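Local coordinates for C2 toxin component I (Clostridium botulinum, PDB 2J3X), which is the enzymatic component of the binary C2 toxin, an ADP-ribosyltransferase that modifies actin in the target cell, at residues 10-21 against 149-157. The protein carries 2 engineered substitutions. Residues are numbered along the deposited sequence; the frame is centred on the assembly and turned at random.
Sequences FINKPESEAKEW and LGLNDNSIN. Engineered in segment 10-21: Glu20 (natural residue Lys). With SO4 (sulfate ion), chain N; SO4 (sulfate ion), chain T.
With chi1 of Asn152 at 64°, its CG sits between backbone N and carbonyl carbon, while Glu15 swings CG away from its own N and bends at chi2, and amide and carboxylate meet at the start of helix 15-30. Asn152 opens an Asx turn: its OD1 accepts a hydrogen bond from the backbone N of Asn154 at 3.0 Å, just after strand 147-150 leaves the mixed sheet of an ADP-ribosyltransferase domain. One side chain thus illustrates how a primary amide can serve two masters. While OD1 shapes its own loop, ND2 reaches across to Glu15 OE1 at 2.8 Å, a nearly straight bond (160°) lying in the amide plane, although the carboxylate plane is turned 71° from it. The same ND2 also donates to a water. Asn154 ND2 passes 3.7 Å from Glu15 CG, but its hydrogen bond goes to Glu181 O.

Alongside the polar pair, Phe10 lies over Ala18 CA with one ring face, and its CE2 lies over one face of the Trp21 ring, toward the rim. Leu151 CD1 joins this apolar cluster, reaching Trp21 CZ3 at 3.6 Å, and Val183 of the neighbouring strand touches both Ala18 and Leu151. Waters stitch the two backbones together: one joins Asn12 N to Asp153 N, and another accepts from Phe10 N and donates to Leu151 O, with 2.8 Å between the water oxygen and that carbonyl oxygen.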
ATOM      1  N   PHE A  10      19.126   7.917  19.588  1.00 12.45           N
ATOM      2  CA  PHE A  10      19.124   7.494  20.992  1.00 11.74           C
ATOM      3  C   PHE A  10      19.461   6.024  21.148  1.00 11.18           C
ATOM      4  O   PHE A  10      19.399   5.495  22.252  1.00 11.40           O
ATOM      5  CB  PHE A  10      17.795   7.859  21.661  1.00 11.26           C
ATOM      6  CG  PHE A  10      17.693   9.309  21.959  1.00 12.16           C
ATOM      7  CD1 PHE A  10      18.425   9.851  23.028  1.00 14.93           C
ATOM      8  CD2 PHE A  10      16.916  10.175  21.157  1.00 13.02           C
ATOM      9  CE1 PHE A  10      18.405  11.234  23.297  1.00 10.82           C
ATOM     10  CE2 PHE A  10      16.908  11.586  21.451  1.00 12.94           C
ATOM     11  CZ  PHE A  10      17.635  12.067  22.512  1.00 12.69           C
ATOM     12  N   ILE A  11      19.895   5.364  20.067  1.00 11.75           N
ATOM     13  CA  ILE A  11      20.198   3.946  20.216  1.00 12.05           C
ATOM     14  C   ILE A  11      21.453   3.785  21.061  1.00 10.52           C
ATOM     15  O   ILE A  11      22.462   4.448  20.791  1.00 11.44           O
ATOM     16  CB  ILE A  11      20.381   3.234  18.857  1.00 11.93           C
ATOM     17  CG1 ILE A  11      19.029   3.307  18.098  1.00 10.62           C
ATOM     18  CG2 ILE A  11      20.868   1.770  19.064  1.00 14.75           C
ATOM     19  CD1 ILE A  11      19.185   2.954  16.570  1.00 13.30           C
ATOM     20  N   ASN A  12      21.337   2.965  22.109  1.00 11.67           N
ATOM     21  CA  ASN A  12      22.458   2.728  23.020  1.00 12.55           C
ATOM     22  C   ASN A  12      22.761   3.896  23.958  1.00 13.71           C
ATOM     23  O   ASN A  12      23.782   3.887  24.597  1.00 13.62           O
ATOM     24  CB  ASN A  12      23.749   2.244  22.281  1.00 11.68           C
ATOM     25  CG  ASN A  12      24.644   1.378  23.185  1.00 13.30           C
ATOM     26  OD1 ASN A  12      24.123   0.542  23.949  1.00 13.88           O
ATOM     27  ND2 ASN A  12      25.967   1.567  23.142  1.00 13.59           N
ATOM     28  N   LYS A  13      21.844   4.863  24.064  1.00 13.09           N
ATOM     29  CA  LYS A  13      21.945   5.940  25.061  1.00 14.46           C
ATOM     30  C   LYS A  13      20.994   5.659  26.215  1.00 13.30           C
ATOM     31  O   LYS A  13      20.024   4.907  26.052  1.00 13.54           O
ATOM     32  CB  LYS A  13      21.604   7.298  24.445  1.00 13.28           C
ATOM     33  CG  LYS A  13      22.606   7.714  23.347  1.00 15.31           C
ATOM     34  CD  LYS A  13      22.247   9.134  22.911  1.00 16.99           C
ATOM     35  CE  LYS A  13      23.208   9.788  21.898  1.00 19.42           C
ATOM     36  NZ  LYS A  13      22.596  11.017  21.133  1.00 20.49           N
ATOM     37  N   PRO A  14      21.224   6.296  27.374  1.00 13.26           N
ATOM     38  CA  PRO A  14      20.306   6.039  28.475  1.00 13.46           C
ATOM     39  C   PRO A  14      18.834   6.347  28.125  1.00 13.25           C
ATOM     40  O   PRO A  14      18.537   7.395  27.528  1.00 13.16           O
ATOM     41  CB  PRO A  14      20.803   6.986  29.570  1.00 12.47           C
ATOM     42  CG  PRO A  14      22.330   7.077  29.288  1.00 13.59           C
ATOM     43  CD  PRO A  14      22.345   7.196  27.762  1.00 13.04           C
ATOM     44  N   GLU A  15      17.916   5.475  28.508  1.00 15.91           N
ATOM     45  CA  GLU A  15      16.492   5.727  28.256  1.00 16.37           C
ATOM     46  C   GLU A  15      16.004   7.063  28.828  1.00 16.64           C
ATOM     47  O   GLU A  15      15.145   7.723  28.244  1.00 14.82           O
ATOM     48  CB  GLU A  15      15.624   4.536  28.773  1.00 19.10           C
ATOM     49  CG  GLU A  15      14.150   4.797  29.078  1.00 22.78           C
ATOM     50  CD  GLU A  15      13.249   5.177  27.879  1.00 30.65           C
ATOM     51  OE1 GLU A  15      13.679   5.207  26.705  1.00 30.40           O
ATOM     52  OE2 GLU A  15      12.065   5.522  28.136  1.00 33.18           O
ATOM     53  N   SER A  16      16.539   7.472  29.972  1.00 14.94           N
ATOM     54  CA  SER A  16      16.134   8.735  30.570  1.00 15.23           C
ATOM     55  C   SER A  16      16.432   9.933  29.665  1.00 13.65           C
ATOM     56  O   SER A  16      15.700  10.943  29.680  1.00 14.16           O
ATOM     57  CB  SER A  16      16.854   8.946  31.913  1.00 15.90           C
ATOM     58  OG  SER A  16      18.267   9.069  31.738  1.00 17.78           O
ATOM     59  N   GLU A  17      17.504   9.835  28.899  1.00 13.01           N
ATOM     60  CA  GLU A  17      17.811  10.899  27.983  1.00 11.87           C
ATOM     61  C   GLU A  17      16.863  10.935  26.785  1.00 11.28           C
ATOM     62  O   GLU A  17      16.449  12.021  26.364  1.00 11.54           O
ATOM     63  CB  GLU A  17      19.233  10.787  27.507  1.00 11.42           C
ATOM     64  CG  GLU A  17      20.274  11.064  28.666  1.00 11.31           C
ATOM     65  CD  GLU A  17      21.700  10.724  28.254  1.00 13.93           C
ATOM     66  OE1 GLU A  17      22.035  10.733  27.046  1.00 14.13           O
ATOM     67  OE2 GLU A  17      22.547  10.433  29.157  1.00 15.21           O
ATOM     68  N   ALA A  18      16.521   9.780  26.241  1.00 10.21           N
ATOM     69  CA  ALA A  18      15.475   9.749  25.178  1.00 11.13           C
ATOM     70  C   ALA A  18      14.173  10.262  25.746  1.00 10.96           C
ATOM     71  O   ALA A  18      13.461  11.026  25.092  1.00 11.63           O
ATOM     72  CB  ALA A  18      15.249   8.292  24.721  1.00 11.74           C
ATOM     73  N   LYS A  19      13.848   9.850  26.989  1.00 12.19           N
ATOM     74  CA  LYS A  19      12.554  10.227  27.550  1.00 13.34           C
ATOM     75  C   LYS A  19      12.475  11.756  27.722  1.00 12.89           C
ATOM     76  O   LYS A  19      11.463  12.364  27.360  1.00 13.64           O
ATOM     77  CB  LYS A  19      12.319   9.545  28.895  1.00 15.40           C
ATOM     78  CG  LYS A  19      10.895   9.771  29.374  1.00 21.77           C
ATOM     79  CD  LYS A  19      10.686   9.136  30.715  1.00 32.52           C
ATOM     80  CE  LYS A  19       9.574   8.154  30.618  1.00 36.12           C
ATOM     81  NZ  LYS A  19      10.143   7.017  29.827  1.00 40.73           N
ATOM     82  N   GLU A  20      13.542  12.371  28.237  1.00 11.55           N
ATOM     83  CA  GLU A  20      13.439  13.810  28.506  1.00 12.65           C
ATOM     84  C   GLU A  20      13.443  14.618  27.204  1.00 11.33           C
ATOM     85  O   GLU A  20      12.779  15.672  27.108  1.00 11.57           O
ATOM     86  CB  GLU A  20      14.521  14.272  29.488  1.00 13.64           C
ATOM     87  CG  GLU A  20      15.907  14.238  28.934  1.00 13.73           C
ATOM     88  CD  GLU A  20      16.972  14.207  30.042  1.00 16.42           C
ATOM     89  OE1 GLU A  20      16.657  14.518  31.177  1.00 14.93           O
ATOM     90  OE2 GLU A  20      18.128  13.895  29.726  1.00 14.87           O
ATOM     91  N   TRP A  21      14.134  14.100  26.193  1.00 11.65           N
ATOM     92  CA  TRP A  21      14.085  14.698  24.836  1.00 10.81           C
ATOM     93  C   TRP A  21      12.659  14.608  24.327  1.00 11.32           C
ATOM     94  O   TRP A  21      12.101  15.593  23.823  1.00 12.95           O
ATOM     95  CB  TRP A  21      15.009  13.909  23.893  1.00 10.99           C
ATOM     96  CG  TRP A  21      15.092  14.463  22.485  1.00 10.12           C
ATOM     97  CD1 TRP A  21      15.948  15.418  22.008  1.00 12.80           C
ATOM     98  CD2 TRP A  21      14.241  14.091  21.387  1.00 14.40           C
ATOM     99  NE1 TRP A  21      15.695  15.639  20.642  1.00 11.73           N
ATOM    100  CE2 TRP A  21      14.652  14.827  20.264  1.00 10.80           C
ATOM    101  CE3 TRP A  21      13.229  13.133  21.232  1.00 12.70           C
ATOM    102  CZ2 TRP A  21      14.018  14.687  18.994  1.00 13.00           C
ATOM    103  CZ3 TRP A  21      12.607  12.992  19.982  1.00 13.19           C
ATOM    104  CH2 TRP A  21      13.018  13.763  18.878  1.00 11.13           C
ATOM    105  N   LEU A 149       8.540   5.640  14.530  1.00 13.57           N
ATOM    106  CA  LEU A 149       9.981   5.379  14.518  1.00 13.15           C
ATOM    107  C   LEU A 149      10.447   5.273  15.967  1.00 13.09           C
ATOM    108  O   LEU A 149      10.536   6.320  16.651  1.00 13.07           O
ATOM    109  CB  LEU A 149      10.720   6.519  13.827  1.00 13.12           C
ATOM    110  CG  LEU A 149      12.230   6.258  13.683  1.00 12.71           C
ATOM    111  CD1 LEU A 149      12.650   5.414  12.442  1.00 13.33           C
ATOM    112  CD2 LEU A 149      13.013   7.616  13.641  1.00 13.98           C
ATOM    113  N   GLY A 150      10.667   4.053  16.456  1.00 13.05           N
ATOM    114  CA  GLY A 150      11.116   3.841  17.861  1.00 11.29           C
ATOM    115  C   GLY A 150      12.558   4.316  17.989  1.00 11.56           C
ATOM    116  O   GLY A 150      13.371   4.058  17.117  1.00 10.98           O
ATOM    117  N   LEU A 151      12.862   5.048  19.066  1.00 11.34           N
ATOM    118  CA  LEU A 151      14.147   5.728  19.122  1.00 11.44           C
ATOM    119  C   LEU A 151      15.234   4.961  19.833  1.00 10.88           C
ATOM    120  O   LEU A 151      16.409   5.327  19.714  1.00 11.71           O
ATOM    121  CB  LEU A 151      14.021   7.123  19.775  1.00 11.00           C
ATOM    122  CG  LEU A 151      13.141   8.041  18.915  1.00 12.36           C
ATOM    123  CD1 LEU A 151      13.010   9.407  19.599  1.00 14.83           C
ATOM    124  CD2 LEU A 151      13.669   8.186  17.503  1.00 12.03           C
ATOM    125  N   ASN A 152      14.878   3.899  20.551  1.00 11.36           N
ATOM    126  CA  ASN A 152      15.929   3.092  21.166  1.00 12.45           C
ATOM    127  C   ASN A 152      15.514   1.629  21.286  1.00 12.79           C
ATOM    128  O   ASN A 152      14.396   1.264  20.838  1.00 11.99           O
ATOM    129  CB  ASN A 152      16.393   3.666  22.533  1.00 13.33           C
ATOM    130  CG  ASN A 152      15.296   3.650  23.590  1.00 14.71           C
ATOM    131  OD1 ASN A 152      14.422   2.781  23.576  1.00 13.65           O
ATOM    132  ND2 ASN A 152      15.318   4.631  24.511  1.00 13.10           N
ATOM    133  N   ASP A 153      16.385   0.797  21.873  1.00 13.51           N
ATOM    134  CA  ASP A 153      16.082  -0.664  21.791  1.00 15.48           C
ATOM    135  C   ASP A 153      14.895  -1.069  22.665  1.00 17.08           C
ATOM    136  O   ASP A 153      14.427  -2.216  22.560  1.00 16.62           O
ATOM    137  CB  ASP A 153      17.294  -1.544  22.108  1.00 15.23           C
ATOM    138  CG  ASP A 153      18.353  -1.492  21.052  1.00 17.71           C
ATOM    139  OD1 ASP A 153      18.263  -0.720  20.070  1.00 15.89           O
ATOM    140  OD2 ASP A 153      19.328  -2.260  21.231  1.00 20.99           O
ATOM    141  N   ASN A 154      14.405  -0.171  23.532  1.00 17.40           N
ATOM    142  CA  ASN A 154      13.177  -0.457  24.276  1.00 18.05           C
ATOM    143  C   ASN A 154      11.986  -0.633  23.345  1.00 18.58           C
ATOM    144  O   ASN A 154      10.964  -1.224  23.736  1.00 20.16           O
ATOM    145  CB  ASN A 154      12.879   0.625  25.326  1.00 18.48           C
ATOM    146  CG  ASN A 154      13.790   0.523  26.520  1.00 22.32           C
ATOM    147  OD1 ASN A 154      14.538  -0.448  26.660  1.00 26.42           O
ATOM    148  ND2 ASN A 154      13.774   1.531  27.369  1.00 20.89           N
ATOM    149  N   SER A 155      12.126  -0.135  22.110  1.00 16.84           N
ATOM    150  CA  SER A 155      11.084  -0.246  21.121  1.00 17.72           C
ATOM    151  C   SER A 155      11.032  -1.613  20.474  1.00 17.67           C
ATOM    152  O   SER A 155      10.024  -1.929  19.876  1.00 19.31           O
ATOM    153  CB  SER A 155      11.222   0.819  20.034  1.00 17.54           C
ATOM    154  OG  SER A 155      10.886   2.093  20.587  1.00 17.50           O
ATOM    155  N   ILE A 156      12.091  -2.416  20.611  1.00 17.65           N
ATOM    156  CA  ILE A 156      12.122  -3.740  19.987  1.00 16.70           C
ATOM    157  C   ILE A 156      11.237  -4.715  20.759  1.00 18.72           C
ATOM    158  O   ILE A 156      11.437  -4.892  21.963  1.00 18.13           O
ATOM    159  CB  ILE A 156      13.554  -4.252  19.894  1.00 17.17           C
ATOM    160  CG1 ILE A 156      14.388  -3.316  19.024  1.00 16.31           C
ATOM    161  CG2 ILE A 156      13.588  -5.723  19.368  1.00 16.24           C
ATOM    162  CD1 ILE A 156      15.885  -3.587  19.151  1.00 17.53           C
ATOM    163  N   ASN A 157      10.236  -5.294  20.085  1.00 18.99           N
ATOM    164  CA  ASN A 157       9.428  -6.380  20.638  1.00 18.69           C
ATOM    165  C   ASN A 157      10.216  -7.676  20.461  1.00 18.81           C
ATOM    166  O   ASN A 157      10.424  -8.116  19.331  1.00 16.75           O
ATOM    167  CB  ASN A 157       8.124  -6.454  19.842  1.00 20.89           C
ATOM    168  CG  ASN A 157       7.159  -7.509  20.378  1.00 22.14           C
ATOM    169  OD1 ASN A 157       7.563  -8.475  21.046  1.00 22.68           O
ATOM    170  ND2 ASN A 157       5.865  -7.312  20.094  1.00 24.41           N
TER
HETATM  171  S   SO4 N1444      18.563   4.993  32.300  1.00 36.15           S
HETATM  172  O1  SO4 N1444      19.254   5.053  33.581  1.00 39.50           O
HETATM  173  O2  SO4 N1444      18.425   6.399  31.962  1.00 37.82           O
HETATM  174  O3  SO4 N1444      19.415   4.223  31.372  1.00 37.83           O
HETATM  175  O4  SO4 N1444      17.280   4.349  32.493  1.00 38.49           O
HETATM  176  S   SO4 T1450      15.842  18.626  17.910  1.00 73.74           S
HETATM  177  O1  SO4 T1450      15.499  19.683  18.864  1.00 73.50           O
HETATM  178  O2  SO4 T1450      16.695  19.224  16.884  1.00 74.71           O
HETATM  179  O3  SO4 T1450      16.580  17.559  18.606  1.00 72.71           O
HETATM  180  O4  SO4 T1450      14.637  18.100  17.260  1.00 73.01           O
HETATM  181  O   HOH W   1      17.079   7.306  17.895  1.00 12.54           O
HETATM  182  O   HOH W   2      17.900   6.157  24.592  1.00 13.66           O
HETATM  183  O   HOH W   3      19.112   1.368  22.781  1.00 14.40           O
HETATM  184  O   HOH W   4      20.977  -0.571  23.134  1.00 27.94           O